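Local coordinates for protein phospholyase (Arthrobacter aurescens, PDB 5G4I) that acts as a pyridoxal 5'-phosphate-dependent phospholyase, probably eliminating phosphate from ethanolamine phosphate, built on a class III transaminase fold, at residues Lys343-Arg348 with Arg365-Gly370; Asn351-Ser356 with Gly360-Arg365; His170-Arg175 with Gln206-Gly211. All blocks are in the same frame, centred on the assembly; numbering follows the deposited sequence.

Contact 1. Residues Lys343-Arg348 with Arg365-Gly370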
loop_
_atom_site.group_PDB
_atom_site.type_symbol
_atom_site.label_atom_id
_atom_site.label_comp_id
_atom_site.label_asym_id
_atom_site.label_seq_id
_atom_site.Cartn_x
_atom_site.Cartn_y
_atom_site.Cartn_z
ATOM N N LYS A 343 5.086 -23.911 -24.492
ATOM C CA LYS A 343 5.045 -25.275 -25.038
ATOM C C LYS A 343 6.458 -25.755 -25.515
ATOM O O LYS A 343 6.879 -26.897 -25.223
ATOM C CB LYS A 343 3.977 -25.465 -26.106
ATOM C CG LYS A 343 2.614 -25.383 -25.516
ATOM C CD LYS A 343 1.565 -25.262 -26.586
ATOM C CE LYS A 343 0.203 -25.189 -25.891
ATOM N NZ LYS A 343 -0.836 -24.750 -26.856
ATOM N N TYR A 344 7.159 -24.865 -26.171
ATOM C CA TYR A 344 8.512 -25.133 -26.672
ATOM C C TYR A 344 9.516 -25.287 -25.513
ATOM O O TYR A 344 10.334 -26.198 -25.470
ATOM C CB TYR A 344 8.920 -23.945 -27.537
ATOM C CG TYR A 344 10.381 -23.987 -27.969
ATOM C CD1 TYR A 344 10.764 -24.729 -29.021
ATOM C CD2 TYR A 344 11.323 -23.220 -27.354
ATOM C CE1 TYR A 344 12.100 -24.723 -29.470
ATOM C CE2 TYR A 344 12.644 -23.182 -27.767
ATOM C CZ TYR A 344 13.050 -23.977 -28.837
ATOM O OH TYR A 344 14.417 -23.959 -29.200
ATOM N N ILE A 345 9.418 -24.397 -24.498
ATOM C CA ILE A 345 10.311 -24.515 -23.300
ATOM C C ILE A 345 10.090 -25.796 -22.565
ATOM O O ILE A 345 10.978 -26.457 -22.097
ATOM C CB ILE A 345 10.048 -23.272 -22.373
ATOM C CG1 ILE A 345 10.550 -22.007 -23.057
ATOM C CG2 ILE A 345 10.704 -23.430 -20.994
ATOM C CD1 ILE A 345 10.160 -20.671 -22.373
ATOM N N ARG A 346 8.803 -26.208 -22.400
ATOM C CA ARG A 346 8.509 -27.478 -21.718
ATOM C C ARG A 346 9.133 -28.682 -22.399
ATOM O O ARG A 346 9.758 -29.533 -21.734
ATOM C CB ARG A 346 6.977 -27.690 -21.603
ATOM C CG ARG A 346 6.571 -29.061 -21.117
ATOM C CD ARG A 346 5.317 -28.819 -20.260
ATOM N NE ARG A 346 5.458 -29.730 -19.204
ATOM C CZ ARG A 346 5.622 -29.633 -17.875
ATOM N NH1 ARG A 346 5.239 -28.653 -16.960
ATOM N NH2 ARG A 346 5.999 -30.800 -17.414
ATOM N N LYS A 347 9.026 -28.746 -23.740
ATOM C CA LYS A 347 9.694 -29.839 -24.500
ATOM C C LYS A 347 11.202 -29.837 -24.267
ATOM O O LYS A 347 11.793 -30.921 -24.004
ATOM C CB LYS A 347 9.327 -29.741 -25.980
ATOM C CG LYS A 347 7.853 -30.083 -26.210
ATOM N N ARG A 348 11.803 -28.674 -24.314
ATOM C CA ARG A 348 13.259 -28.620 -24.065
ATOM C C ARG A 348 13.633 -29.044 -22.662
ATOM O O ARG A 348 14.647 -29.785 -22.443
ATOM C CB ARG A 348 13.854 -27.258 -24.329
ATOM C CG ARG A 348 15.342 -27.177 -24.025
ATOM C CD ARG A 348 16.191 -27.808 -25.118
ATOM N NE ARG A 348 16.192 -26.680 -26.017
ATOM C CZ ARG A 348 17.181 -25.779 -26.141
ATOM N NH1 ARG A 348 18.363 -25.954 -25.573
ATOM N NH2 ARG A 348 16.932 -24.752 -26.839
ATOM N N ARG A 365 3.882 -23.646 -16.482
ATOM C CA ARG A 365 3.462 -23.532 -17.913
ATOM C C ARG A 365 3.607 -22.057 -18.338
ATOM O O ARG A 365 3.865 -21.196 -17.466
ATOM C CB ARG A 365 2.024 -23.999 -18.272
ATOM C CG ARG A 365 1.045 -23.226 -17.404
ATOM C CD ARG A 365 -0.344 -23.503 -17.881
ATOM N NE ARG A 365 -0.786 -24.807 -17.408
ATOM C CZ ARG A 365 -2.013 -25.299 -17.572
ATOM N NH1 ARG A 365 -2.961 -24.661 -18.238
ATOM N NH2 ARG A 365 -2.290 -26.515 -17.013
ATOM N N GLY A 366 3.494 -21.800 -19.593
ATOM C CA GLY A 366 3.581 -20.480 -20.119
ATOM C C GLY A 366 4.968 -19.958 -19.846
ATOM O O GLY A 366 5.969 -20.640 -20.169
ATOM N N LEU A 367 5.087 -18.784 -19.265
ATOM C CA LEU A 367 6.431 -18.203 -18.950
ATOM C C LEU A 367 6.716 -18.241 -17.420
ATOM O O LEU A 367 7.473 -17.402 -16.897
ATOM C CB LEU A 367 6.660 -16.826 -19.583
ATOM C CG LEU A 367 6.784 -16.817 -21.084
ATOM C CD1 LEU A 367 6.951 -15.447 -21.638
ATOM C CD2 LEU A 367 8.019 -17.670 -21.487
ATOM N N PHE A 368 6.183 -19.237 -16.709
ATOM C CA PHE A 368 6.575 -19.532 -15.303
ATOM C C PHE A 368 6.940 -21.007 -15.264
ATOM O O PHE A 368 6.088 -21.892 -15.209
ATOM C CB PHE A 368 5.482 -19.145 -14.277
ATOM C CG PHE A 368 5.978 -18.872 -12.906
ATOM C CD1 PHE A 368 7.052 -19.591 -12.327
ATOM C CD2 PHE A 368 5.423 -17.845 -12.132
ATOM C CE1 PHE A 368 7.475 -19.347 -10.994
ATOM C CE2 PHE A 368 5.866 -17.646 -10.846
ATOM C CZ PHE A 368 6.927 -18.343 -10.286
ATOM N N PHE A 369 8.257 -21.278 -15.317
ATOM C CA PHE A 369 8.746 -22.699 -15.391
ATOM C C PHE A 369 9.761 -22.944 -14.325
ATOM O O PHE A 369 10.458 -22.064 -13.798
ATOM C CB PHE A 369 9.344 -23.109 -16.790
ATOM C CG PHE A 369 8.349 -23.720 -17.766
ATOM C CD1 PHE A 369 8.055 -25.080 -17.763
ATOM C CD2 PHE A 369 7.721 -22.904 -18.723
ATOM C CE1 PHE A 369 7.160 -25.604 -18.573
ATOM C CE2 PHE A 369 6.782 -23.473 -19.619
ATOM C CZ PHE A 369 6.566 -24.754 -19.573
ATOM N N GLY A 370 9.899 -24.226 -13.982
ATOM C CA GLY A 370 10.932 -24.661 -13.050
ATOM C C GLY A 370 11.295 -26.135 -13.214
ATOM O O GLY A 370 10.633 -26.899 -13.874
#
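Ile345 and Arg346, on one turn of helix 334-355, face the type II' turn Arg365-Phe368 and the first residues of strand 368-373, the backbones coming nearest at Arg346 CA and Arg365 CA, 7.5 Å apart. Phe369 buries the most surface here, 89 Å². It is modelled in two conformations; in the one described, its ring takes the methyl CG2 of Ile345 over one face, a CH-pi contact with CG2 4.1 Å from the Phe369 ring centroid and 23° off the normal, displaced toward the rim. The opposite face looks onto the backbone N of Arg365, which lies above the ring centre. Two branches of Ile345 thus serve two partners: CG1 lies beside the backbone N (chi1 -68°), which leaves CG2 anti to that N and against the ring, whereas CD1 packs against Leu367 CD2 at 3.8 Å, the two side chains crossing at about a right angle. Arg346 contributes mainly its aliphatic root, CB touching Phe369 CZ at 3.6 Å. Its chain bends at chi2 and chi3, and its guanidinium, whose plane is 47° from that of the ring, hydrogen-bonds through NH1 to Gly364 O and through NH2 to Val362 O. Leu367 also packs on Ala338 and Leu341, and Phe369 on Leu349, so that helix 334-355 lies along this end of the sheet, while Tyr344 and Arg348 turn from it toward helix 421-436.

Contact 2. Residues Asn351-Ser356 with Gly360-Arg365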
loop_
_atom_site.group_PDB
_atom_site.type_symbol
_atom_site.label_atom_id
_atom_site.label_comp_id
_atom_site.label_asym_id
_atom_site.label_seq_id
_atom_site.Cartn_x
_atom_site.Cartn_y
_atom_site.Cartn_z
ATOM N N ASN A 351 13.527 -32.825 -22.219
ATOM C CA ASN A 351 14.779 -33.425 -22.763
ATOM C C ASN A 351 15.910 -33.302 -21.770
ATOM O O ASN A 351 16.624 -34.301 -21.498
ATOM C CB ASN A 351 15.155 -32.818 -24.123
ATOM C CG ASN A 351 14.278 -33.327 -25.280
ATOM O OD1 ASN A 351 13.520 -34.256 -25.136
ATOM N ND2 ASN A 351 14.356 -32.658 -26.403
ATOM N N ILE A 352 16.070 -32.132 -21.165
ATOM C CA ILE A 352 17.098 -31.910 -20.121
ATOM C C ILE A 352 16.869 -32.841 -18.955
ATOM O O ILE A 352 17.867 -33.436 -18.445
ATOM C CB ILE A 352 17.094 -30.382 -19.723
ATOM C CG1 ILE A 352 17.578 -29.529 -20.879
ATOM C CG2 ILE A 352 17.971 -30.171 -18.487
ATOM C CD1 ILE A 352 17.339 -28.030 -20.898
ATOM N N ALA A 353 15.638 -33.052 -18.510
ATOM C CA ALA A 353 15.394 -33.872 -17.342
ATOM C C ALA A 353 15.682 -35.364 -17.563
ATOM O O ALA A 353 16.156 -36.056 -16.642
ATOM C CB ALA A 353 13.988 -33.742 -16.880
ATOM N N GLN A 354 15.351 -35.845 -18.757
ATOM C CA GLN A 354 15.685 -37.237 -19.172
ATOM C C GLN A 354 17.177 -37.479 -19.156
ATOM O O GLN A 354 17.575 -38.527 -18.716
ATOM C CB GLN A 354 15.108 -37.602 -20.549
ATOM C CG GLN A 354 13.643 -38.004 -20.524
ATOM N N ARG A 355 17.974 -36.545 -19.596
ATOM C CA ARG A 355 19.405 -36.654 -19.652
ATOM C C ARG A 355 20.218 -36.332 -18.389
ATOM O O ARG A 355 21.387 -36.745 -18.298
ATOM C CB ARG A 355 19.949 -35.698 -20.703
ATOM C CG ARG A 355 19.472 -35.909 -22.114
ATOM C CD ARG A 355 19.668 -34.585 -22.843
ATOM N NE ARG A 355 18.967 -34.582 -24.122
ATOM C CZ ARG A 355 18.842 -33.496 -24.906
ATOM N NH1 ARG A 355 19.297 -32.258 -24.555
ATOM N NH2 ARG A 355 18.230 -33.652 -26.045
ATOM N N SER A 356 19.703 -35.552 -17.437
ATOM C CA SER A 356 20.524 -35.154 -16.254
ATOM C C SER A 356 20.089 -35.907 -15.038
ATOM O O SER A 356 18.923 -35.852 -14.605
ATOM C CB SER A 356 20.491 -33.626 -15.996
ATOM O OG SER A 356 21.223 -33.255 -14.816
ATOM N N GLY A 360 14.968 -33.557 -11.540
ATOM C CA GLY A 360 13.775 -34.345 -11.215
ATOM C C GLY A 360 12.639 -34.026 -12.201
ATOM O O GLY A 360 12.756 -34.308 -13.388
ATOM N N SER A 361 11.559 -33.376 -11.765
ATOM C CA SER A 361 10.443 -33.104 -12.638
ATOM C C SER A 361 10.501 -31.674 -13.280
ATOM O O SER A 361 11.085 -30.732 -12.688
ATOM C CB SER A 361 9.092 -33.190 -11.852
ATOM O OG SER A 361 8.970 -34.486 -11.241
ATOM N N VAL A 362 9.855 -31.560 -14.409
ATOM C CA VAL A 362 9.612 -30.282 -15.099
ATOM C C VAL A 362 8.264 -29.712 -14.576
ATOM O O VAL A 362 7.284 -30.435 -14.534
ATOM C CB VAL A 362 9.537 -30.501 -16.623
ATOM C CG1 VAL A 362 9.264 -29.175 -17.346
ATOM C CG2 VAL A 362 10.911 -31.031 -17.032
ATOM N N ARG A 363 8.229 -28.418 -14.275
ATOM C CA ARG A 363 7.091 -27.813 -13.588
ATOM C C ARG A 363 6.693 -26.495 -14.285
ATOM O O ARG A 363 7.501 -25.760 -14.841
ATOM C CB ARG A 363 7.480 -27.576 -12.139
ATOM C CG ARG A 363 7.809 -28.866 -11.350
ATOM C CD ARG A 363 8.540 -28.557 -10.051
ATOM N NE ARG A 363 8.806 -29.794 -9.267
ATOM C CZ ARG A 363 7.905 -30.411 -8.533
ATOM N NH1 ARG A 363 6.712 -29.936 -8.374
ATOM N NH2 ARG A 363 8.225 -31.612 -8.017
ATOM N N GLY A 364 5.419 -26.195 -14.150
ATOM C CA GLY A 364 4.862 -24.841 -14.570
ATOM C C GLY A 364 4.219 -24.854 -15.941
ATOM O O GLY A 364 3.994 -25.910 -16.621
ATOM N N ARG A 365 3.882 -23.646 -16.482
ATOM C CA ARG A 365 3.462 -23.532 -17.913
ATOM C C ARG A 365 3.607 -22.057 -18.338
ATOM O O ARG A 365 3.865 -21.196 -17.466
ATOM C CB ARG A 365 2.024 -23.999 -18.272
ATOM C CG ARG A 365 1.045 -23.226 -17.404
ATOM C CD ARG A 365 -0.344 -23.503 -17.881
ATOM N NE ARG A 365 -0.786 -24.807 -17.408
ATOM C CZ ARG A 365 -2.013 -25.299 -17.572
ATOM N NH1 ARG A 365 -2.961 -24.661 -18.238
ATOM N NH2 ARG A 365 -2.290 -26.515 -17.013
#
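Ala353, in the last turn of helix 334-355, reaches across to Gly360 and Val362 on the edge strand 359-365, with Ala353 CA and Gly360 CA 6.4 Å apart. The close part of the contact is confined to one methyl group. Ala353 CB sits 3.7 Å from the carbonyl oxygen Gly360 O and 4.1 Å from Val362 CG2, so it meets a polar backbone atom and an apolar branch at once. Val362 has CG1 anti to the backbone N (chi1 179°), which sets CG2 beside that N and makes it the branch that touches the alanine; the same side chain also packs on Leu349 and Glu350, about one turn earlier in the helix. The rest is looser. Asn351, Gln354 and Arg355 occupy the exposed side of the helix, where Asn351 CB lies over one face of the Arg355 guanidinium, toward its rim, and where the Gln354 side chain is not modelled past CG. On the strand, Arg363 forms salt bridges with Asp372 and Asp178. A short connection leads from the helix into the strand, and in it Ser356 OG accepts a hydrogen bond from Asn358 N. No hydrogen bond or salt bridge crosses between the segments, and only 93 Å² is buried, so the association rests on van der Waals contact of small groups, while the charge of Arg363 is paired outside it.

Contact 3. Residues His170-Arg175 with Gln206-Gly211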
loop_
_atom_site.group_PDB
_atom_site.type_symbol
_atom_site.label_atom_id
_atom_site.label_comp_id
_atom_site.label_asym_id
_atom_site.label_seq_id
_atom_site.Cartn_x
_atom_site.Cartn_y
_atom_site.Cartn_z
ATOM N N HIS A 170 -6.902 -19.145 14.245
ATOM C CA HIS A 170 -7.976 -19.175 13.233
ATOM C C HIS A 170 -7.480 -19.753 11.878
ATOM O O HIS A 170 -8.261 -19.677 10.885
ATOM C CB HIS A 170 -8.579 -17.775 13.030
ATOM C CG HIS A 170 -7.562 -16.757 12.532
ATOM N ND1 HIS A 170 -6.522 -16.280 13.344
ATOM C CD2 HIS A 170 -7.437 -16.145 11.342
ATOM C CE1 HIS A 170 -5.774 -15.443 12.609
ATOM N NE2 HIS A 170 -6.327 -15.324 11.416
ATOM N N VAL A 171 -6.274 -20.284 11.814
ATOM C CA VAL A 171 -5.658 -20.684 10.506
ATOM C C VAL A 171 -5.495 -22.212 10.540
ATOM O O VAL A 171 -4.979 -22.770 11.546
ATOM C CB VAL A 171 -4.303 -19.942 10.267
ATOM C CG1 VAL A 171 -3.732 -20.284 8.883
ATOM C CG2 VAL A 171 -4.505 -18.467 10.500
ATOM N N ARG A 172 -5.745 -22.867 9.384
ATOM C CA ARG A 172 -5.298 -24.224 9.131
ATOM C C ARG A 172 -4.494 -24.279 7.854
ATOM O O ARG A 172 -5.011 -23.796 6.808
ATOM C CB ARG A 172 -6.469 -25.255 9.116
ATOM C CG ARG A 172 -7.254 -25.357 10.444
ATOM C CD ARG A 172 -6.423 -25.956 11.608
ATOM N NE ARG A 172 -7.275 -26.048 12.813
ATOM C CZ ARG A 172 -7.474 -25.040 13.636
ATOM N NH1 ARG A 172 -6.971 -23.826 13.457
ATOM N NH2 ARG A 172 -8.419 -25.105 14.629
ATOM N N ALA A 173 -3.264 -24.851 7.939
ATOM C CA ALA A 173 -2.388 -25.023 6.776
ATOM C C ALA A 173 -2.570 -26.379 6.113
ATOM O O ALA A 173 -2.627 -27.446 6.816
ATOM C CB ALA A 173 -0.989 -24.839 7.240
ATOM N N LEU A 174 -2.737 -26.423 4.788
ATOM C CA LEU A 174 -2.998 -27.644 3.986
ATOM C C LEU A 174 -1.752 -28.085 3.245
ATOM O O LEU A 174 -1.031 -27.274 2.647
ATOM C CB LEU A 174 -4.147 -27.387 2.969
ATOM C CG LEU A 174 -5.533 -26.998 3.541
ATOM C CD1 LEU A 174 -6.453 -26.491 2.499
ATOM C CD2 LEU A 174 -6.126 -28.127 4.346
ATOM N N ARG A 175 -1.526 -29.398 3.181
ATOM C CA ARG A 175 -0.498 -29.934 2.266
ATOM C C ARG A 175 -1.150 -30.113 0.911
ATOM O O ARG A 175 -2.037 -30.967 0.713
ATOM C CB ARG A 175 0.040 -31.308 2.793
ATOM C CG ARG A 175 1.146 -31.893 1.878
ATOM C CD ARG A 175 2.473 -31.112 1.789
ATOM N NE ARG A 175 3.089 -30.909 3.099
ATOM C CZ ARG A 175 4.249 -31.374 3.529
ATOM N NH1 ARG A 175 5.062 -32.094 2.740
ATOM N NH2 ARG A 175 4.607 -31.116 4.778
ATOM N N GLN A 206 -14.433 -25.117 12.782
ATOM C CA GLN A 206 -15.821 -24.984 13.282
ATOM C C GLN A 206 -15.885 -25.295 14.809
ATOM O O GLN A 206 -16.521 -24.546 15.553
ATOM C CB GLN A 206 -16.783 -25.825 12.446
ATOM C CG GLN A 206 -16.930 -25.310 11.015
ATOM C CD GLN A 206 -17.581 -26.236 10.045
ATOM O OE1 GLN A 206 -17.568 -27.475 10.229
ATOM N NE2 GLN A 206 -18.112 -25.683 8.979
ATOM N N ALA A 207 -15.238 -26.376 15.194
ATOM C CA ALA A 207 -15.249 -26.800 16.661
ATOM C C ALA A 207 -14.652 -25.698 17.500
ATOM O O ALA A 207 -15.121 -25.470 18.651
ATOM C CB ALA A 207 -14.532 -28.108 16.869
ATOM N N ALA A 208 -13.580 -25.048 17.022
ATOM C CA ALA A 208 -12.923 -23.964 17.776
ATOM C C ALA A 208 -13.655 -22.617 17.748
ATOM O O ALA A 208 -13.167 -21.664 18.369
ATOM C CB ALA A 208 -11.486 -23.860 17.317
ATOM N N GLY A 209 -14.736 -22.451 17.032
ATOM C CA GLY A 209 -15.529 -21.263 16.975
ATOM C C GLY A 209 -15.098 -20.193 15.979
ATOM O O GLY A 209 -15.735 -19.139 15.903
ATOM N N HIS A 210 -14.174 -20.548 15.078
ATOM C CA HIS A 210 -13.810 -19.607 14.008
ATOM C C HIS A 210 -14.672 -19.692 12.779
ATOM O O HIS A 210 -14.838 -18.716 12.025
ATOM C CB HIS A 210 -12.351 -19.839 13.587
ATOM C CG HIS A 210 -11.379 -19.977 14.718
ATOM N ND1 HIS A 210 -11.019 -18.959 15.568
ATOM C CD2 HIS A 210 -10.724 -21.068 15.136
ATOM C CE1 HIS A 210 -10.171 -19.428 16.463
ATOM N NE2 HIS A 210 -9.954 -20.695 16.207
ATOM N N GLY A 211 -15.244 -20.871 12.478
ATOM C CA GLY A 211 -15.917 -21.084 11.242
ATOM C C GLY A 211 -14.954 -20.938 10.044
ATOM O O GLY A 211 -13.735 -20.861 10.258
#
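His170 and His210 bring the two backbones nearest, their CA atoms 5.9 Å apart, where the start of edge strand 171-174 passes the turn that ends helix 187-207. The His210 imidazole lies flat against the other backbone: His170 CA stands over the ring centre, 3.7 Å from the centroid of His210 and 3° off its normal, a CH-pi contact. His170 CB adds a touch at 3.7 Å to His210 ND1. Over the opposite face of the His210 ring lies the carbonyl oxygen of Ala208, offset toward the rim. The helix closes in a Schellman motif, Gly209 having positive phi. This helix is the connection of a beta-alpha-beta crossover, leading from strand 171-174 past strand 140-143 to the parallel strand 214-217 of the same sheet. With CG between the backbone N and the carbonyl carbon (chi1 61°), the His170 ring leads away from His210 onto Val171 CG2. Arg172 folds back so that NH1 donates to Val171 O (3.0 Å, 159° at the hydrogen), well above the carbonyl plane, and also to Ala169 O, while NE hydrogen-bonds to Ser204 OG. The guanidinium thus presents an edge to Ala208, Arg172 NH2 lying 4.3 Å from Ala208 CB.

Overall arrangement
Contacts 1 and 2 are successive parts of one interface, their centres 10 Å apart: both use helix 334-355, they share Arg365, and strands 359-365 and 368-373 are antiparallel neighbours, hydrogen-bonded from Arg363 N to Gly370 O at 2.9 Å. Contact 3 belongs to the other seven-stranded sheet, its centre 36 Å from that of contact 1 and 37 Å from that of contact 2, with nearest atoms about 11 Å from contact 2. Only contact 1 approaches the cofactor site: the side chain of Leu367 is about 11 Å from that of Gln254, which binds pyridoxal 5'-phosphate and against which Phe368 packs. Contacts 2 and 3 lie near the surface, away from the site.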